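Local coordinates for macro domain-containing protein (Thermosipho africanus, PDB 7OMU), which joins an N-terminal domain of the DarT family to a C-terminal macro domain in a single chain and binds adenosine-5-diphosphoribose in the macro part, at residues F215-R219 with V230-F236; P92-R96 with D295-D301. The protein carries 1 engineered substitution. All coordinates share one frame; numbering follows the deposited sequence.

Contact 1 (F215-R219 with V230-F236); sequences FLPNR and VEGDMFF. With APR (adenosine-5-diphosphoribose), chain C.
Phe215 and Phe236 meet at the closely packed end of this contact as an offset stack, with ring centroids 4.9 Å apart and planes inclined by 30°. Phe215 CD1 lies over one face of the Phe236 ring, displaced toward its rim, and approaches Phe236 CD1 to 3.7 Å. In Phe236, CG stands anti to the carbonyl carbon (chi1 -75°), and this turn of the side chain presents its face to Phe215. Tyr95 packs edge-to-face on Phe215, and Arg259 of helix 256-263 touches Phe236. Farther along, Pro217 CB rests on Val230 CG1 at 3.5 Å. Here the two segments begin to pair, and Asn218 and Arg219 both face Glu231, which makes a classic beta bulge at the start of edge strand 219-222 of the mixed macro-domain sheet. The evidence is a carbonyl shared by two donors: Glu231 O takes a bond from Asn218 N at 2.8 Å and a weak one from Arg219 N, while Glu231 N returns a bond of 2.9 Å to Arg219 O. The side chains of the bulge residues make the looser side, where Asn218 is solvent-exposed and Arg219 and Glu231 partly so. Arg219 NH1 and Glu231 OE2 form a weak salt bridge at 3.5 Å, the oxygen at the guanidinium edge and the two planes nearly perpendicular at 87°; Arg219 NH2 has its stronger partner in Asp395. After Gly232 the chain turns into the ligand pocket, where Asp233 OD1 accepts from N6 of adenosine-5-diphosphoribose at 2.9 Å and Met234 N donates to its N1 at 3.1 Å. Asp233 OD2 pairs with Arg259.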
# COMPACT_ATOMS: atom_id res chain seq x y z
N PHE A 215 1.88 -3.36 -3.60
CA PHE A 215 1.18 -3.53 -2.30
C PHE A 215 1.29 -4.99 -1.82
O PHE A 215 0.39 -5.46 -1.08
CB PHE A 215 -0.29 -3.11 -2.42
CG PHE A 215 -0.48 -1.72 -2.96
CD1 PHE A 215 -0.30 -0.62 -2.14
CD2 PHE A 215 -0.82 -1.52 -4.28
CE1 PHE A 215 -0.46 0.67 -2.64
CE2 PHE A 215 -0.98 -0.23 -4.78
CZ PHE A 215 -0.80 0.86 -3.95
N LEU A 216 2.36 -5.68 -2.21
CA LEU A 216 2.63 -7.07 -1.76
C LEU A 216 3.62 -7.02 -0.61
O LEU A 216 4.40 -6.08 -0.49
CB LEU A 216 3.17 -7.91 -2.93
CG LEU A 216 2.17 -8.22 -4.04
CD1 LEU A 216 2.85 -8.96 -5.19
CD2 LEU A 216 1.00 -9.02 -3.51
N PRO A 217 3.62 -8.04 0.28
CA PRO A 217 4.51 -8.06 1.43
C PRO A 217 5.99 -8.12 1.00
O PRO A 217 6.29 -8.61 -0.08
CB PRO A 217 4.09 -9.31 2.20
CG PRO A 217 3.47 -10.19 1.15
CD PRO A 217 2.77 -9.24 0.22
N ASN A 218 6.85 -7.61 1.88
CA ASN A 218 8.32 -7.55 1.71
C ASN A 218 8.90 -8.95 1.92
O ASN A 218 9.98 -9.25 1.37
CB ASN A 218 8.91 -6.53 2.67
CG ASN A 218 10.42 -6.46 2.58
OD1 ASN A 218 11.11 -7.17 3.32
ND2 ASN A 218 10.92 -5.63 1.69
N ARG A 219 8.21 -9.79 2.69
CA ARG A 219 8.61 -11.18 3.00
C ARG A 219 7.42 -11.91 3.65
O ARG A 219 6.75 -11.31 4.50
CB ARG A 219 9.81 -11.16 3.94
CG ARG A 219 10.28 -12.53 4.41
CD ARG A 219 11.34 -12.34 5.48
NE ARG A 219 12.12 -13.54 5.73
CZ ARG A 219 12.97 -13.67 6.75
NH1 ARG A 219 13.14 -12.68 7.61
NH2 ARG A 219 13.63 -14.81 6.91
N VAL A 230 4.54 -12.22 8.24
CA VAL A 230 4.56 -11.25 7.11
C VAL A 230 5.30 -9.98 7.56
O VAL A 230 4.84 -9.35 8.53
CB VAL A 230 3.13 -10.94 6.65
CG1 VAL A 230 3.11 -9.99 5.47
CG2 VAL A 230 2.34 -12.21 6.34
N GLU A 231 6.41 -9.65 6.89
CA GLU A 231 6.96 -8.27 6.84
C GLU A 231 6.14 -7.50 5.81
O GLU A 231 6.21 -7.85 4.62
CB GLU A 231 8.44 -8.26 6.44
CG GLU A 231 9.40 -8.68 7.54
CD GLU A 231 10.86 -8.76 7.09
OE1 GLU A 231 11.24 -8.02 6.16
OE2 GLU A 231 11.62 -9.57 7.67
N GLY A 232 5.37 -6.50 6.24
CA GLY A 232 4.56 -5.67 5.33
C GLY A 232 3.58 -4.77 6.05
O GLY A 232 3.73 -4.58 7.28
N ASP A 233 2.61 -4.23 5.30
CA ASP A 233 1.54 -3.32 5.78
C ASP A 233 0.25 -4.12 5.95
O ASP A 233 -0.27 -4.62 4.94
CB ASP A 233 1.34 -2.16 4.81
CG ASP A 233 0.59 -0.99 5.41
OD1 ASP A 233 -0.08 -1.19 6.44
OD2 ASP A 233 0.68 0.12 4.82
N MET A 234 -0.22 -4.24 7.19
CA MET A 234 -1.44 -5.01 7.57
C MET A 234 -2.65 -4.50 6.76
O MET A 234 -3.47 -5.34 6.34
CB MET A 234 -1.72 -4.83 9.06
CG MET A 234 -2.88 -5.66 9.56
SD MET A 234 -3.02 -5.61 11.36
CE MET A 234 -3.45 -3.89 11.59
N PHE A 235 -2.75 -3.18 6.56
CA PHE A 235 -3.96 -2.51 6.01
C PHE A 235 -4.05 -2.76 4.50
O PHE A 235 -5.16 -2.61 3.94
CB PHE A 235 -3.96 -1.04 6.40
CG PHE A 235 -3.94 -0.82 7.89
CD1 PHE A 235 -5.05 -1.11 8.67
CD2 PHE A 235 -2.80 -0.36 8.53
CE1 PHE A 235 -5.02 -0.94 10.04
CE2 PHE A 235 -2.77 -0.18 9.90
CZ PHE A 235 -3.89 -0.47 10.66
N PHE A 236 -2.94 -3.14 3.87
CA PHE A 236 -2.87 -3.53 2.44
C PHE A 236 -2.84 -5.05 2.31
O PHE A 236 -2.82 -5.54 1.16
CB PHE A 236 -1.68 -2.85 1.75
CG PHE A 236 -1.90 -1.39 1.46
CD1 PHE A 236 -2.82 -1.00 0.50
CD2 PHE A 236 -1.21 -0.41 2.15
CE1 PHE A 236 -3.03 0.35 0.23
CE2 PHE A 236 -1.42 0.93 1.89
CZ PHE A 236 -2.34 1.31 0.93
N1 APR C . 1.62 -3.42 9.54
C2 APR C . 2.16 -4.32 10.37
N3 APR C . 2.70 -4.15 11.58
C4 APR C . 2.66 -2.85 11.93
C5 APR C . 2.15 -1.81 11.18
C6 APR C . 1.60 -2.12 9.92
N6 APR C . 1.08 -1.22 9.10
N7 APR C . 2.29 -0.61 11.88
C8 APR C . 2.87 -0.95 13.01
N9 APR C . 3.12 -2.30 13.09
C1' APR C . 3.75 -3.03 14.19
C2' APR C . 4.78 -2.22 14.98
O2' APR C . 6.08 -2.41 14.45
C3' APR C . 4.64 -2.76 16.41
O3' APR C . 5.77 -3.55 16.76
O4' APR C . 2.75 -3.39 15.11
C4' APR C . 3.34 -3.58 16.41
C5' APR C . 2.33 -3.23 17.48
O5' APR C . 1.89 -1.85 17.33
PA APR C . 1.57 -0.91 18.60
O1A APR C . 0.47 0.03 18.25
O2A APR C . 2.85 -0.31 19.11
O3A APR C . 1.02 -1.96 19.68
PB APR C . 1.28 -2.23 21.25
O1B APR C . 2.74 -2.45 21.45
O2B APR C . 0.34 -3.30 21.71
O5D APR C . 0.85 -0.82 21.90
C5D APR C . -0.55 -0.55 22.20
O4D APR C . -0.36 1.79 21.62
O1D APR C . -1.53 1.33 19.68
C1D APR C . -1.55 2.06 20.85
O2D APR C . -3.78 2.59 21.82
C2D APR C . -2.74 1.63 21.73
O3D APR C . -2.06 2.44 23.94
C3D APR C . -2.12 1.31 23.09
C4D APR C . -0.70 0.88 22.68

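Contact 2 (P92-R96 with D295-D301); sequences PMLYR and DAFLAED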
# COMPACT_ATOMS: atom_id res chain seq x y z
N PRO A 92 -3.04 5.49 -5.29
CA PRO A 92 -4.41 5.11 -5.68
C PRO A 92 -4.64 4.59 -7.10
O PRO A 92 -5.54 3.79 -7.27
CB PRO A 92 -5.16 6.44 -5.54
CG PRO A 92 -4.48 7.11 -4.38
CD PRO A 92 -3.02 6.77 -4.56
N MET A 93 -3.87 5.07 -8.08
CA MET A 93 -4.01 4.65 -9.50
C MET A 93 -3.59 3.19 -9.62
O MET A 93 -4.40 2.38 -10.12
CB MET A 93 -3.16 5.51 -10.44
CG MET A 93 -3.35 5.16 -11.91
SD MET A 93 -5.10 5.21 -12.38
CE MET A 93 -5.22 6.90 -12.99
N LEU A 94 -2.38 2.86 -9.17
CA LEU A 94 -1.85 1.47 -9.18
C LEU A 94 -2.81 0.56 -8.41
O LEU A 94 -3.11 -0.55 -8.91
CB LEU A 94 -0.45 1.44 -8.56
CG LEU A 94 0.25 0.08 -8.62
CD1 LEU A 94 0.25 -0.49 -10.03
CD2 LEU A 94 1.66 0.19 -8.10
N TYR A 95 -3.31 1.02 -7.27
CA TYR A 95 -4.29 0.29 -6.43
C TYR A 95 -5.58 0.07 -7.22
O TYR A 95 -6.14 -1.04 -7.14
CB TYR A 95 -4.58 1.02 -5.12
CG TYR A 95 -5.22 0.13 -4.09
CD1 TYR A 95 -4.44 -0.68 -3.28
CD2 TYR A 95 -6.60 0.05 -3.96
CE1 TYR A 95 -5.02 -1.52 -2.34
CE2 TYR A 95 -7.19 -0.79 -3.03
CZ TYR A 95 -6.39 -1.57 -2.22
OH TYR A 95 -6.96 -2.40 -1.29
N ARG A 96 -6.05 1.10 -7.93
CA ARG A 96 -7.29 1.05 -8.75
C ARG A 96 -7.14 -0.05 -9.81
O ARG A 96 -8.11 -0.80 -10.00
CB ARG A 96 -7.60 2.39 -9.42
CG ARG A 96 -8.57 2.29 -10.59
CD ARG A 96 -9.34 3.56 -10.87
NE ARG A 96 -10.70 3.24 -11.27
CZ ARG A 96 -11.68 4.12 -11.45
NH1 ARG A 96 -11.46 5.41 -11.28
NH2 ARG A 96 -12.88 3.71 -11.82
N ASP A 295 -11.66 -0.88 -0.64
CA ASP A 295 -11.20 -0.70 -2.05
C ASP A 295 -11.65 0.67 -2.57
O ASP A 295 -10.84 1.34 -3.21
CB ASP A 295 -11.70 -1.83 -2.95
CG ASP A 295 -10.93 -3.13 -2.78
OD1 ASP A 295 -9.83 -3.10 -2.19
OD2 ASP A 295 -11.44 -4.18 -3.25
N ALA A 296 -12.90 1.05 -2.31
CA ALA A 296 -13.49 2.35 -2.72
C ALA A 296 -12.67 3.51 -2.13
O ALA A 296 -12.38 4.46 -2.88
CB ALA A 296 -14.94 2.41 -2.30
N PHE A 297 -12.31 3.45 -0.84
CA PHE A 297 -11.54 4.51 -0.14
C PHE A 297 -10.11 4.57 -0.70
O PHE A 297 -9.65 5.68 -1.01
CB PHE A 297 -11.54 4.30 1.38
CG PHE A 297 -12.85 4.58 2.10
CD1 PHE A 297 -13.92 5.21 1.47
CD2 PHE A 297 -12.99 4.25 3.44
CE1 PHE A 297 -15.10 5.46 2.15
CE2 PHE A 297 -14.17 4.51 4.12
CZ PHE A 297 -15.22 5.11 3.48
N LEU A 298 -9.45 3.42 -0.85
CA LEU A 298 -8.01 3.35 -1.26
C LEU A 298 -7.86 3.64 -2.76
O LEU A 298 -6.98 4.45 -3.11
CB LEU A 298 -7.44 1.98 -0.89
CG LEU A 298 -7.29 1.70 0.61
CD1 LEU A 298 -6.69 0.32 0.85
CD2 LEU A 298 -6.44 2.77 1.28
N ALA A 299 -8.66 3.00 -3.62
CA ALA A 299 -8.58 3.13 -5.10
C ALA A 299 -9.04 4.53 -5.51
O ALA A 299 -9.87 5.12 -4.79
CB ALA A 299 -9.41 2.07 -5.77
N GLU A 300 -8.54 5.03 -6.65
CA GLU A 300 -8.98 6.30 -7.27
C GLU A 300 -10.44 6.16 -7.70
O GLU A 300 -10.78 5.12 -8.30
CB GLU A 300 -8.07 6.66 -8.45
CG GLU A 300 -8.17 8.11 -8.88
CD GLU A 300 -7.49 8.40 -10.21
OE1 GLU A 300 -6.59 7.62 -10.59
OE2 GLU A 300 -7.85 9.41 -10.87
N ASP A 301 -11.27 7.16 -7.39
CA ASP A 301 -12.73 7.20 -7.71
C ASP A 301 -12.94 7.99 -9.02
O ASP A 301 -12.01 7.97 -9.85
CB ASP A 301 -13.54 7.81 -6.56
CG ASP A 301 -12.91 9.05 -5.94
OD1 ASP A 301 -11.85 9.50 -6.44
OD2 ASP A 301 -13.48 9.55 -4.95
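With CG swung opposite the backbone N (chi1 -163°), Tyr95 sends its ring across to the end of helix 294-298, where the backbone puts Leu298 CB over one face; Leu298 chi1, -69°, instead brings CD1 toward the phenol end, 3.5 Å from Tyr95 OH. Leu298 CB is 3.9 Å from the Tyr95 ring centroid and 27° off the ring normal, which meets the geometry of a CH-pi contact. Ala299 CB lies at the ring's edge, 3.9 Å from Tyr95 CD2. At the far end of the ring, Tyr95 OH donates to Asp295 OD1 over 3.1 Å, meeting the oxygen nearly along its C-O axis; the same oxygen also pairs with Arg238, so the phenol and a cation share it. Where the helix ends, Ala299 leaves helical geometry and the two backbones come close, Arg96 CA and Ala299 CA being 4.4 Å apart, with the Ala299 methyl 3.8 Å from Arg96 CA. Glu300 N then makes a weak bond of 3.3 Å to Pro92 O, an atom already accepting Arg96 N within helix 92-99. Past the helix end, the Arg96 guanidinium lies against the backbone, with Glu300 O over one face and Asp301 O at its edge, 3.0 Å from Arg96 NH1. Trp157, bonded to Leu298 O, also touches Pro92. This is interdomain packing: the first turn of a helix in the DarT-family part docks on the C-terminal end of a short macro-domain helix and the loop that follows it.

Overall arrangement
Following the chain from the N terminus, the first segment met is 92-96, on helix 92-99 in the DarT-family part; its partner 295-301 comes 199 residues later. Contact 2 therefore closes a long loop, and contact 1 is nested inside it. The segments of contact 1 are only 11 residues apart and close a short hairpin, joining the loop after strand 207-209 to the macro-domain sheet and the ligand pocket. The centres of contacts 1 and 2 are about 17 Å apart, yet the contacts touch: Phe236 CD1 is 3.6 Å from Tyr95 CE1, and Phe236 CE1 is 3.7 Å from Leu298 CD1. Contact 2 bridges the two domains, and through Phe215 and Phe236 contact 1 shares that interface.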